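Local coordinates for protein cytochrome c (Pseudomonas aeruginosa, PDB 6RTE) that probably oxidises dihydro-heme d1 in the last step of heme d1 biosynthesis, using a heme c domain joined to an eight-bladed beta-propeller, at residues A[451-456]-A[492-497]; A[461-466]-A[473-478]; A[159-164]-A[171-176]; A[150-155]-A[486-491]. All blocks are in the same frame, centred on the assembly; numbering follows the deposited sequence.

All four contacts lie in two adjoining blades of the propeller, one spanning strands 449-454 to 482-488, the other strand 491-496 with 150-154, 159-164 and 169-175. Interaction 1 is buried and joins the two innermost strands across the blade boundary, mainly through polar side chains. Interaction 2, also buried, zips the middle hairpin of one blade by backbone bonds and apolar side chains. Interaction 3 is the outer hairpin of the other blade; it keeps backbone pairing but turns a histidine-arginine stack toward a partly exposed side. Interaction 4, partly buried, sits where the chain passes between blades, and its sparse bonds centre on one carbonyl. Interactions 1 and 4 meet through strand pairing of 150-154 with 491-496.

Interaction 1: residues A[451-456]-A[492-497]; sequences HVEFTR and SGKYNV
His451 and Gly493 meet face-on: the CA of Gly493 stands 3.8 Å from the centroid of the imidazole, almost on the ring normal, a CH-pi contact. Lys494 works the rim of the same ring. Its chain, bent at chi2 and chi3, slides past the histidine in the opposite direction and sets NZ 3.1 Å from His451 ND1, only 10° out of the ring plane, as a hydrogen bond to that nitrogen. The bend also lays Lys494 CD against Glu453 CB at 3.4 Å. Glu453 reaches across to the other strand: CG lies opposite the backbone nitrogen, a turn at chi2 follows, and OE2 accepts the N-H of Asn496 at 2.9 Å in a nearly straight bond (173°), on the anti side, somewhat out of the carboxylate plane. The strands themselves run nearly parallel, 17° apart, with axes 6.6 Å from each other at closest approach, too far for sheet pairing. They are the innermost strands of neighbouring propeller blades.

Packing slackens toward Arg456. Its CB comes within 3.6 Å of Asn496 OD1, but the chain leads off to the exposed side and a salt bridge with Asp145. Asn496 points its ND2 to Asn148, while its side chain caps the helix that follows.

In the buried part the polar ends are shared with neighbours: Lys494 NZ also donates to Ser464 OG and Leu462 O, and Glu453 OE1 pairs with Arg406. Lys494 O, in contrast, is buried without a partner. Side-chain bonds, not strand pairing, thus join the blades here, and the buried ends of Lys494 and Glu453 are taken up by partners on both sides.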
# COMPACT_ATOMS: atom_id res chain seq x y z
N HIS A 451 7.01 -9.49 -5.33
CA HIS A 451 7.56 -8.38 -4.56
C HIS A 451 9.00 -8.61 -4.14
O HIS A 451 9.32 -9.63 -3.51
CB HIS A 451 6.74 -8.06 -3.32
CG HIS A 451 7.17 -6.79 -2.65
ND1 HIS A 451 8.22 -6.74 -1.75
CD2 HIS A 451 6.72 -5.52 -2.77
CE1 HIS A 451 8.39 -5.50 -1.34
NE2 HIS A 451 7.49 -4.74 -1.94
N VAL A 452 9.86 -7.65 -4.45
CA VAL A 452 11.29 -7.75 -4.22
C VAL A 452 11.75 -6.48 -3.52
O VAL A 452 11.38 -5.37 -3.93
CB VAL A 452 12.06 -7.95 -5.54
CG1 VAL A 452 13.57 -7.92 -5.32
CG2 VAL A 452 11.63 -9.26 -6.21
N GLU A 453 12.55 -6.64 -2.47
CA GLU A 453 13.24 -5.54 -1.81
C GLU A 453 14.69 -5.95 -1.60
O GLU A 453 14.98 -7.13 -1.41
CB GLU A 453 12.58 -5.18 -0.47
CG GLU A 453 13.14 -3.94 0.22
CD GLU A 453 12.56 -2.66 -0.34
OE1 GLU A 453 11.96 -2.70 -1.43
OE2 GLU A 453 12.71 -1.61 0.31
N PHE A 454 15.60 -4.97 -1.65
CA PHE A 454 17.02 -5.21 -1.49
C PHE A 454 17.52 -4.72 -0.13
O PHE A 454 16.90 -3.88 0.52
CB PHE A 454 17.83 -4.50 -2.59
CG PHE A 454 17.50 -4.95 -3.98
CD1 PHE A 454 16.49 -4.33 -4.70
CD2 PHE A 454 18.22 -5.97 -4.58
CE1 PHE A 454 16.17 -4.74 -5.98
CE2 PHE A 454 17.91 -6.39 -5.87
CZ PHE A 454 16.89 -5.77 -6.57
N THR A 455 18.67 -5.26 0.28
CA THR A 455 19.45 -4.65 1.35
C THR A 455 19.92 -3.27 0.92
O THR A 455 19.91 -2.93 -0.27
CB THR A 455 20.67 -5.51 1.70
OG1 THR A 455 21.39 -5.82 0.50
CG2 THR A 455 20.26 -6.80 2.40
N ARG A 456 20.35 -2.47 1.89
CA ARG A 456 20.69 -1.08 1.59
C ARG A 456 21.81 -0.99 0.55
O ARG A 456 21.79 -0.09 -0.29
CB ARG A 456 21.08 -0.33 2.87
CG ARG A 456 22.30 -0.87 3.60
CD ARG A 456 22.58 -0.09 4.89
NE ARG A 456 22.82 1.33 4.63
CZ ARG A 456 23.60 2.11 5.38
NH1 ARG A 456 24.23 1.62 6.44
NH2 ARG A 456 23.75 3.39 5.07
N SER A 492 3.83 -10.32 2.59
CA SER A 492 3.51 -9.50 1.44
C SER A 492 4.72 -8.61 1.16
O SER A 492 5.74 -9.10 0.64
CB SER A 492 2.20 -8.74 1.66
OG SER A 492 2.19 -8.11 2.93
N GLY A 493 4.68 -7.33 1.49
CA GLY A 493 5.81 -6.46 1.25
C GLY A 493 6.83 -6.51 2.37
O GLY A 493 6.51 -6.83 3.52
N LYS A 494 8.09 -6.24 2.01
CA LYS A 494 9.14 -5.94 2.97
C LYS A 494 9.85 -4.68 2.50
O LYS A 494 9.96 -4.42 1.29
CB LYS A 494 10.14 -7.11 3.16
CG LYS A 494 11.21 -7.29 2.08
CD LYS A 494 10.63 -7.67 0.72
CE LYS A 494 9.73 -8.89 0.78
NZ LYS A 494 9.40 -9.35 -0.59
N TYR A 495 10.31 -3.89 3.46
CA TYR A 495 10.70 -2.51 3.20
C TYR A 495 11.98 -2.21 3.94
O TYR A 495 12.01 -2.25 5.17
CB TYR A 495 9.57 -1.56 3.61
CG TYR A 495 8.27 -1.94 2.93
CD1 TYR A 495 7.45 -2.94 3.46
CD2 TYR A 495 7.89 -1.35 1.74
CE1 TYR A 495 6.29 -3.32 2.83
CE2 TYR A 495 6.71 -1.72 1.10
CZ TYR A 495 5.92 -2.71 1.65
OH TYR A 495 4.74 -3.08 1.03
N ASN A 496 13.04 -1.94 3.18
CA ASN A 496 14.37 -1.69 3.72
C ASN A 496 14.49 -0.21 4.06
O ASN A 496 14.34 0.64 3.17
CB ASN A 496 15.44 -2.11 2.71
CG ASN A 496 16.85 -1.94 3.24
OD1 ASN A 496 17.50 -0.91 3.02
ND2 ASN A 496 17.34 -2.96 3.96
N VAL A 497 14.75 0.09 5.34
CA VAL A 497 14.87 1.48 5.78
C VAL A 497 15.79 2.26 4.85
O VAL A 497 15.43 3.32 4.32
CB VAL A 497 15.39 1.54 7.23
CG1 VAL A 497 15.74 2.98 7.62
CG2 VAL A 497 14.38 0.96 8.20

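Interaction 2: residues A[461-466]-A[473-478]; sequences ALLSVW and VVYDAH
The beta hairpin of strands 460-465 and 470-476, the middle pair of a four-stranded propeller blade, is zipped here by two rungs of paired backbone bonds. Ala461 and Tyr475 form one antiparallel hydrogen-bonded pair, with Ala461 N to Tyr475 O and Tyr475 N to Ala461 O both at 2.9 Å. Leu463 and Val473 form the other; the bond from Leu463 N to Val473 O is nearly straight at 175°, and its return from Val473 N to Leu463 O is 174°. Between them Leu462 and Val474 are a non-hydrogen-bonded pair, whose side chains leave by the other face and touch at 4.2 Å, Leu462 CG to Val474 CG2.

On the face of Ala461, Leu463, Val473 and Tyr475 the leucine crosses the tyrosine at about a right angle, its CD2 lying 3.7 Å from Tyr475 CE1. Tyr475 swings its ring beside its own backbone N (chi1 -74°), which sets CE1 beside that methyl. Leu441 of the preceding blade touches both side chains. Further along, Val465 CG2 meets Val473 CG2 at 4.1 Å. Past the last rung, Asp476 OD1 takes the N-H of His478 in an Asx turn that ends the strand. A twisted antiparallel hairpin forming the middle of a four-stranded sheet is the build of a beta-propeller blade.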
# COMPACT_ATOMS: atom_id res chain seq x y z
N ALA A 461 18.61 -9.72 -2.24
CA ALA A 461 17.24 -9.44 -2.62
C ALA A 461 16.31 -10.35 -1.84
O ALA A 461 16.59 -11.54 -1.67
CB ALA A 461 17.03 -9.63 -4.13
N LEU A 462 15.20 -9.80 -1.36
CA LEU A 462 14.27 -10.52 -0.50
C LEU A 462 12.93 -10.67 -1.23
O LEU A 462 12.25 -9.67 -1.49
CB LEU A 462 14.09 -9.81 0.84
CG LEU A 462 15.25 -9.99 1.82
CD1 LEU A 462 16.51 -9.28 1.35
CD2 LEU A 462 14.83 -9.50 3.20
N LEU A 463 12.58 -11.91 -1.55
CA LEU A 463 11.38 -12.25 -2.30
C LEU A 463 10.33 -12.86 -1.37
O LEU A 463 10.65 -13.57 -0.42
CB LEU A 463 11.70 -13.25 -3.42
CG LEU A 463 12.34 -12.72 -4.71
CD1 LEU A 463 13.63 -11.94 -4.46
CD2 LEU A 463 12.59 -13.88 -5.67
N SER A 464 9.05 -12.60 -1.68
CA SER A 464 7.93 -13.09 -0.89
C SER A 464 7.19 -14.20 -1.62
O SER A 464 6.79 -14.03 -2.78
CB SER A 464 6.96 -11.95 -0.56
OG SER A 464 7.51 -11.05 0.38
N VAL A 465 7.01 -15.33 -0.94
CA VAL A 465 6.09 -16.37 -1.39
C VAL A 465 4.77 -16.15 -0.65
O VAL A 465 4.68 -16.38 0.56
CB VAL A 465 6.65 -17.77 -1.12
CG1 VAL A 465 5.66 -18.84 -1.57
CG2 VAL A 465 7.98 -17.95 -1.83
N TRP A 466 3.76 -15.68 -1.38
CA TRP A 466 2.49 -15.22 -0.80
C TRP A 466 1.58 -16.43 -0.58
O TRP A 466 0.61 -16.66 -1.30
CB TRP A 466 1.80 -14.21 -1.70
CG TRP A 466 2.52 -12.91 -1.96
CD1 TRP A 466 3.77 -12.75 -2.48
CD2 TRP A 466 2.00 -11.60 -1.74
NE1 TRP A 466 4.07 -11.40 -2.58
CE2 TRP A 466 2.99 -10.68 -2.13
CE3 TRP A 466 0.79 -11.11 -1.23
CZ2 TRP A 466 2.81 -9.30 -2.04
CZ3 TRP A 466 0.61 -9.74 -1.14
CH2 TRP A 466 1.62 -8.85 -1.55
N VAL A 473 12.36 -15.31 1.14
CA VAL A 473 13.50 -16.00 0.56
C VAL A 473 14.57 -14.98 0.22
O VAL A 473 14.33 -14.04 -0.55
CB VAL A 473 13.11 -16.81 -0.69
CG1 VAL A 473 14.24 -17.77 -1.08
CG2 VAL A 473 11.82 -17.56 -0.44
N VAL A 474 15.77 -15.18 0.79
CA VAL A 474 16.90 -14.27 0.61
C VAL A 474 17.78 -14.81 -0.50
O VAL A 474 18.14 -15.99 -0.50
CB VAL A 474 17.70 -14.12 1.92
CG1 VAL A 474 18.82 -13.07 1.76
CG2 VAL A 474 16.77 -13.74 3.06
N TYR A 475 18.13 -13.94 -1.45
CA TYR A 475 18.96 -14.29 -2.59
C TYR A 475 20.18 -13.38 -2.65
O TYR A 475 20.07 -12.18 -2.39
CB TYR A 475 18.19 -14.14 -3.91
CG TYR A 475 17.17 -15.21 -4.19
CD1 TYR A 475 15.90 -15.15 -3.63
CD2 TYR A 475 17.46 -16.27 -5.04
CE1 TYR A 475 14.96 -16.12 -3.90
CE2 TYR A 475 16.52 -17.24 -5.32
CZ TYR A 475 15.27 -17.16 -4.74
OH TYR A 475 14.33 -18.13 -5.00
N ASP A 476 21.32 -13.95 -3.00
CA ASP A 476 22.47 -13.14 -3.38
C ASP A 476 22.17 -12.45 -4.71
O ASP A 476 21.92 -13.12 -5.72
CB ASP A 476 23.72 -14.03 -3.49
CG ASP A 476 24.99 -13.22 -3.70
OD1 ASP A 476 24.98 -12.28 -4.51
OD2 ASP A 476 26.01 -13.55 -3.04
N ALA A 477 22.17 -11.12 -4.70
CA ALA A 477 21.67 -10.36 -5.84
C ALA A 477 22.56 -10.47 -7.08
O ALA A 477 22.09 -10.19 -8.18
CB ALA A 477 21.50 -8.89 -5.46
N HIS A 478 23.82 -10.87 -6.92
CA HIS A 478 24.73 -11.02 -8.05
C HIS A 478 24.89 -12.47 -8.48
O HIS A 478 24.73 -12.79 -9.66
CB HIS A 478 26.09 -10.41 -7.70
CG HIS A 478 26.04 -8.93 -7.45
ND1 HIS A 478 25.95 -8.01 -8.46
CD2 HIS A 478 26.03 -8.23 -6.29
CE1 HIS A 478 25.91 -6.79 -7.95
NE2 HIS A 478 25.95 -6.90 -6.63

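Interaction 3: residues A[159-164]-A[171-176]; sequences HVTILD and IARFPS
His159 is held between two partners, the guanidinium of Arg173 over one face and Pro175 over the other. Ring and guanidinium lie flat on each other, planes 4° apart and centres 3.9 Å apart, with NH1 of Arg173 displaced toward the rim near CD2 of His159. Beneath the opposite face, Pro175 CA makes a CH-pi contact 3.7 Å from the centroid of the His159 ring. The arginine reaches this place as an extended chain, CG opposite its backbone N, and passes Thr161, whose OG1 lies at the guanidinium edge and 3.4 Å from Arg173 CG. Glu154 and Asp157 complete the setting: both form salt bridges with Arg173, Glu154 OE1 also bonds Thr161 OG1, and His159 ND1 is bonded to Asp157 O. Three of the ring's and guanidinium's polar groups are thus fixed, which should limit their rotation.

The hairpin of strands 159-164 and 169-175 is the outer pair of the blade that closes the propeller. Val160 and Phe174 exchange backbone bonds, Val160 N to Phe174 O at 2.8 Å. At Ile162 the register slips: Ile162 N donates to Ala172 O, while Ile162 O accepts from Ile171 N, a classic beta bulge that faces Ile171 and Ala172 together to one residue.

Phe174 takes chi1 of 55°, folding its ring back so that one face receives Val160 CB, 3.9 Å from the ring centroid. Ile162 CD1 reaches its edge, 4.1 Å from Phe174 CE1, and Tyr205 stacks with it from the neighbouring blade. At the end of the hairpin a water donates to His159 O and, at 2.7 Å, to Ser176 OG.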
# COMPACT_ATOMS: atom_id res chain seq x y z
N HIS A 159 0.66 -9.69 11.41
CA HIS A 159 1.80 -9.33 12.22
C HIS A 159 2.78 -8.56 11.36
O HIS A 159 2.69 -8.53 10.13
CB HIS A 159 2.47 -10.57 12.83
CG HIS A 159 1.79 -11.09 14.05
ND1 HIS A 159 0.59 -11.75 14.01
CD2 HIS A 159 2.13 -11.02 15.36
CE1 HIS A 159 0.22 -12.09 15.23
NE2 HIS A 159 1.15 -11.66 16.07
N VAL A 160 3.74 -7.91 12.04
CA VAL A 160 4.87 -7.25 11.41
C VAL A 160 6.13 -7.76 12.09
O VAL A 160 6.17 -7.85 13.32
CB VAL A 160 4.78 -5.72 11.52
CG1 VAL A 160 6.11 -5.06 11.08
CG2 VAL A 160 3.61 -5.18 10.71
N THR A 161 7.12 -8.13 11.29
CA THR A 161 8.43 -8.52 11.78
C THR A 161 9.44 -7.45 11.41
O THR A 161 9.44 -6.96 10.27
CB THR A 161 8.85 -9.88 11.22
OG1 THR A 161 8.15 -10.91 11.92
CG2 THR A 161 10.37 -10.10 11.39
N ILE A 162 10.27 -7.06 12.38
CA ILE A 162 11.40 -6.17 12.14
C ILE A 162 12.61 -7.06 11.97
O ILE A 162 12.94 -7.86 12.85
CB ILE A 162 11.59 -5.17 13.29
CG1 ILE A 162 10.29 -4.44 13.59
CG2 ILE A 162 12.69 -4.16 12.94
CD1 ILE A 162 9.74 -3.66 12.44
N LEU A 163 13.28 -6.95 10.82
CA LEU A 163 14.35 -7.86 10.46
C LEU A 163 15.69 -7.14 10.42
O LEU A 163 15.81 -6.08 9.80
CB LEU A 163 14.06 -8.49 9.09
CG LEU A 163 14.75 -9.81 8.77
CD1 LEU A 163 14.03 -10.96 9.47
CD2 LEU A 163 14.79 -10.01 7.26
N ASP A 164 16.68 -7.73 11.09
CA ASP A 164 18.08 -7.37 10.89
C ASP A 164 18.49 -7.71 9.46
O ASP A 164 18.47 -8.87 9.06
CB ASP A 164 18.93 -8.15 11.91
CG ASP A 164 20.42 -7.82 11.87
OD1 ASP A 164 20.95 -7.46 10.80
OD2 ASP A 164 21.07 -7.95 12.93
N ILE A 171 14.41 -9.11 14.98
CA ILE A 171 14.67 -8.47 16.26
C ILE A 171 13.40 -8.09 16.99
O ILE A 171 13.46 -7.72 18.17
CB ILE A 171 15.59 -7.24 16.11
CG1 ILE A 171 14.93 -6.14 15.28
CG2 ILE A 171 16.92 -7.65 15.46
CD1 ILE A 171 15.73 -4.83 15.29
N ALA A 172 12.24 -8.18 16.33
CA ALA A 172 10.96 -7.91 16.96
C ALA A 172 9.86 -8.44 16.05
O ALA A 172 10.01 -8.46 14.82
CB ALA A 172 10.76 -6.41 17.20
N ARG A 173 8.75 -8.84 16.66
CA ARG A 173 7.54 -9.20 15.94
C ARG A 173 6.37 -8.72 16.77
O ARG A 173 6.38 -8.87 18.00
CB ARG A 173 7.48 -10.71 15.70
CG ARG A 173 6.36 -11.16 14.78
CD ARG A 173 6.37 -12.67 14.58
NE ARG A 173 5.41 -13.08 13.56
CZ ARG A 173 4.23 -13.66 13.80
NH1 ARG A 173 3.84 -13.93 15.04
NH2 ARG A 173 3.44 -13.97 12.78
N PHE A 174 5.38 -8.10 16.13
CA PHE A 174 4.23 -7.59 16.87
C PHE A 174 2.97 -7.73 16.02
O PHE A 174 3.04 -7.71 14.79
CB PHE A 174 4.42 -6.11 17.30
CG PHE A 174 4.74 -5.16 16.17
CD1 PHE A 174 6.04 -5.01 15.70
CD2 PHE A 174 3.74 -4.38 15.60
CE1 PHE A 174 6.33 -4.12 14.67
CE2 PHE A 174 4.03 -3.49 14.58
CZ PHE A 174 5.33 -3.37 14.11
N PRO A 175 1.82 -7.93 16.66
CA PRO A 175 0.56 -7.98 15.90
C PRO A 175 0.17 -6.58 15.46
O PRO A 175 0.33 -5.61 16.20
CB PRO A 175 -0.44 -8.55 16.91
CG PRO A 175 0.08 -8.10 18.24
CD PRO A 175 1.59 -8.14 18.11
N SER A 176 -0.31 -6.49 14.22
CA SER A 176 -0.69 -5.20 13.66
C SER A 176 -2.20 -5.05 13.67
O SER A 176 -2.95 -5.96 14.06
CB SER A 176 -0.15 -5.07 12.23
OG SER A 176 -0.81 -5.96 11.35
O HOH W 1 0.19 -7.21 9.15

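Interaction 4: residues A[150-155]-A[486-491]; sequences FVVVES and LPMNKP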
# COMPACT_ATOMS: atom_id res chain seq x y z
N PHE A 150 14.67 -4.38 7.79
CA PHE A 150 13.48 -4.58 6.98
C PHE A 150 12.24 -4.56 7.86
O PHE A 150 12.21 -5.19 8.92
CB PHE A 150 13.53 -5.91 6.23
CG PHE A 150 14.52 -5.95 5.12
CD1 PHE A 150 14.15 -5.61 3.83
CD2 PHE A 150 15.83 -6.36 5.36
CE1 PHE A 150 15.06 -5.67 2.80
CE2 PHE A 150 16.75 -6.41 4.33
CZ PHE A 150 16.36 -6.06 3.04
N VAL A 151 11.22 -3.85 7.41
CA VAL A 151 9.87 -3.98 7.96
C VAL A 151 9.14 -4.99 7.08
O VAL A 151 8.97 -4.77 5.87
CB VAL A 151 9.15 -2.63 8.00
CG1 VAL A 151 7.71 -2.77 8.51
CG2 VAL A 151 9.92 -1.65 8.88
N VAL A 152 8.72 -6.11 7.67
CA VAL A 152 8.12 -7.21 6.92
C VAL A 152 6.66 -7.34 7.34
O VAL A 152 6.36 -7.53 8.53
CB VAL A 152 8.87 -8.54 7.15
CG1 VAL A 152 8.22 -9.65 6.31
CG2 VAL A 152 10.31 -8.38 6.79
N VAL A 153 5.76 -7.25 6.37
CA VAL A 153 4.33 -7.35 6.62
C VAL A 153 3.92 -8.81 6.49
O VAL A 153 4.09 -9.42 5.42
CB VAL A 153 3.54 -6.45 5.65
CG1 VAL A 153 2.04 -6.60 5.87
CG2 VAL A 153 3.93 -4.97 5.86
N GLU A 154 3.45 -9.40 7.59
CA GLU A 154 2.98 -10.79 7.60
C GLU A 154 1.46 -10.74 7.51
O GLU A 154 0.76 -10.69 8.52
CB GLU A 154 3.46 -11.52 8.84
CG GLU A 154 4.97 -11.68 8.93
CD GLU A 154 5.41 -12.33 10.23
OE1 GLU A 154 5.82 -11.61 11.17
OE2 GLU A 154 5.33 -13.57 10.31
N SER A 155 0.94 -10.76 6.28
CA SER A 155 -0.48 -10.46 6.08
C SER A 155 -1.38 -11.64 6.42
O SER A 155 -2.58 -11.43 6.65
CB SER A 155 -0.71 -10.03 4.63
OG SER A 155 -0.67 -11.13 3.74
N LEU A 486 12.99 -17.83 5.34
CA LEU A 486 12.27 -17.67 6.61
C LEU A 486 10.80 -18.01 6.42
O LEU A 486 10.10 -17.31 5.67
CB LEU A 486 12.41 -16.24 7.14
CG LEU A 486 13.79 -15.79 7.62
CD1 LEU A 486 14.73 -15.50 6.46
CD2 LEU A 486 13.65 -14.56 8.51
N PRO A 487 10.29 -19.05 7.08
CA PRO A 487 8.87 -19.40 6.91
C PRO A 487 7.94 -18.34 7.49
O PRO A 487 8.19 -17.81 8.58
CB PRO A 487 8.73 -20.73 7.67
CG PRO A 487 10.12 -21.23 7.85
CD PRO A 487 11.00 -20.03 7.92
N MET A 488 6.85 -18.06 6.77
CA MET A 488 5.90 -17.04 7.18
C MET A 488 4.53 -17.31 6.57
O MET A 488 4.41 -17.95 5.52
CB MET A 488 6.37 -15.63 6.78
CG MET A 488 7.53 -15.12 7.59
SD MET A 488 7.92 -13.40 7.20
CE MET A 488 9.45 -13.20 8.10
N ASN A 489 3.49 -16.79 7.23
CA ASN A 489 2.11 -16.95 6.78
C ASN A 489 1.76 -15.77 5.88
O ASN A 489 1.39 -14.69 6.36
CB ASN A 489 1.15 -17.04 7.96
CG ASN A 489 -0.27 -17.38 7.54
OD1 ASN A 489 -0.60 -17.37 6.36
ND2 ASN A 489 -1.12 -17.69 8.52
N LYS A 490 1.89 -15.97 4.57
CA LYS A 490 1.50 -14.98 3.58
C LYS A 490 2.23 -13.66 3.78
O LYS A 490 1.60 -12.61 3.95
CB LYS A 490 -0.02 -14.74 3.64
CG LYS A 490 -0.82 -16.00 3.48
CD LYS A 490 -1.51 -16.03 2.14
CE LYS A 490 -2.77 -15.19 2.18
NZ LYS A 490 -3.17 -14.74 0.82
N PRO A 491 3.56 -13.67 3.77
CA PRO A 491 4.29 -12.40 3.75
C PRO A 491 3.97 -11.64 2.47
O PRO A 491 3.82 -12.23 1.40
CB PRO A 491 5.76 -12.84 3.79
CG PRO A 491 5.75 -14.19 3.11
CD PRO A 491 4.44 -14.83 3.51
O HOH W 2 3.69 -15.19 9.52
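Ser155 grips one carbonyl twice. Its OG donates to Lys490 O at 2.7 Å, close to the carbonyl plane, while its backbone N reaches the same oxygen at 3.0 Å from well above that plane, with a bent N-H...O angle of 135°. With chi1 at 76° the hydroxyl lies between the backbone N and the carbonyl carbon of Ser155, and this brings the hydroxyl to the oxygen that the backbone N already reaches. Lys490 presents the oxygen from a left-handed backbone conformation (phi 58°), in a tight turn where Lys490 N bonds only weakly to Met488 O.

This turn carries the chain from the last strand of one propeller blade, 482-488, into strand 491-496, which starts the next blade beside strand 150-154. N-terminal and C-terminal strands thus share a sheet, the Velcro closure of a beta-propeller. Glu154 and Pro491 form a non-hydrogen-bonded antiparallel pair. Val153 O accepts the Ser492 N-H and also meets Pro491 CA at 3.4 Å in a CA-H...O contact.

Glu154 is satisfied mainly by neighbours outside these segments: OE1 takes Thr161 OG1 and Arg173 NE. A water accepts from Asn489 N at 2.8 Å, and its approach to Glu154 OE2 is so short that the link is doubtful. Met488, its chain extended beyond CG, crosses the glutamate at about a right angle; its SD lies 3.8 Å from Glu154 CG and 3.9 Å from Val152 CG1.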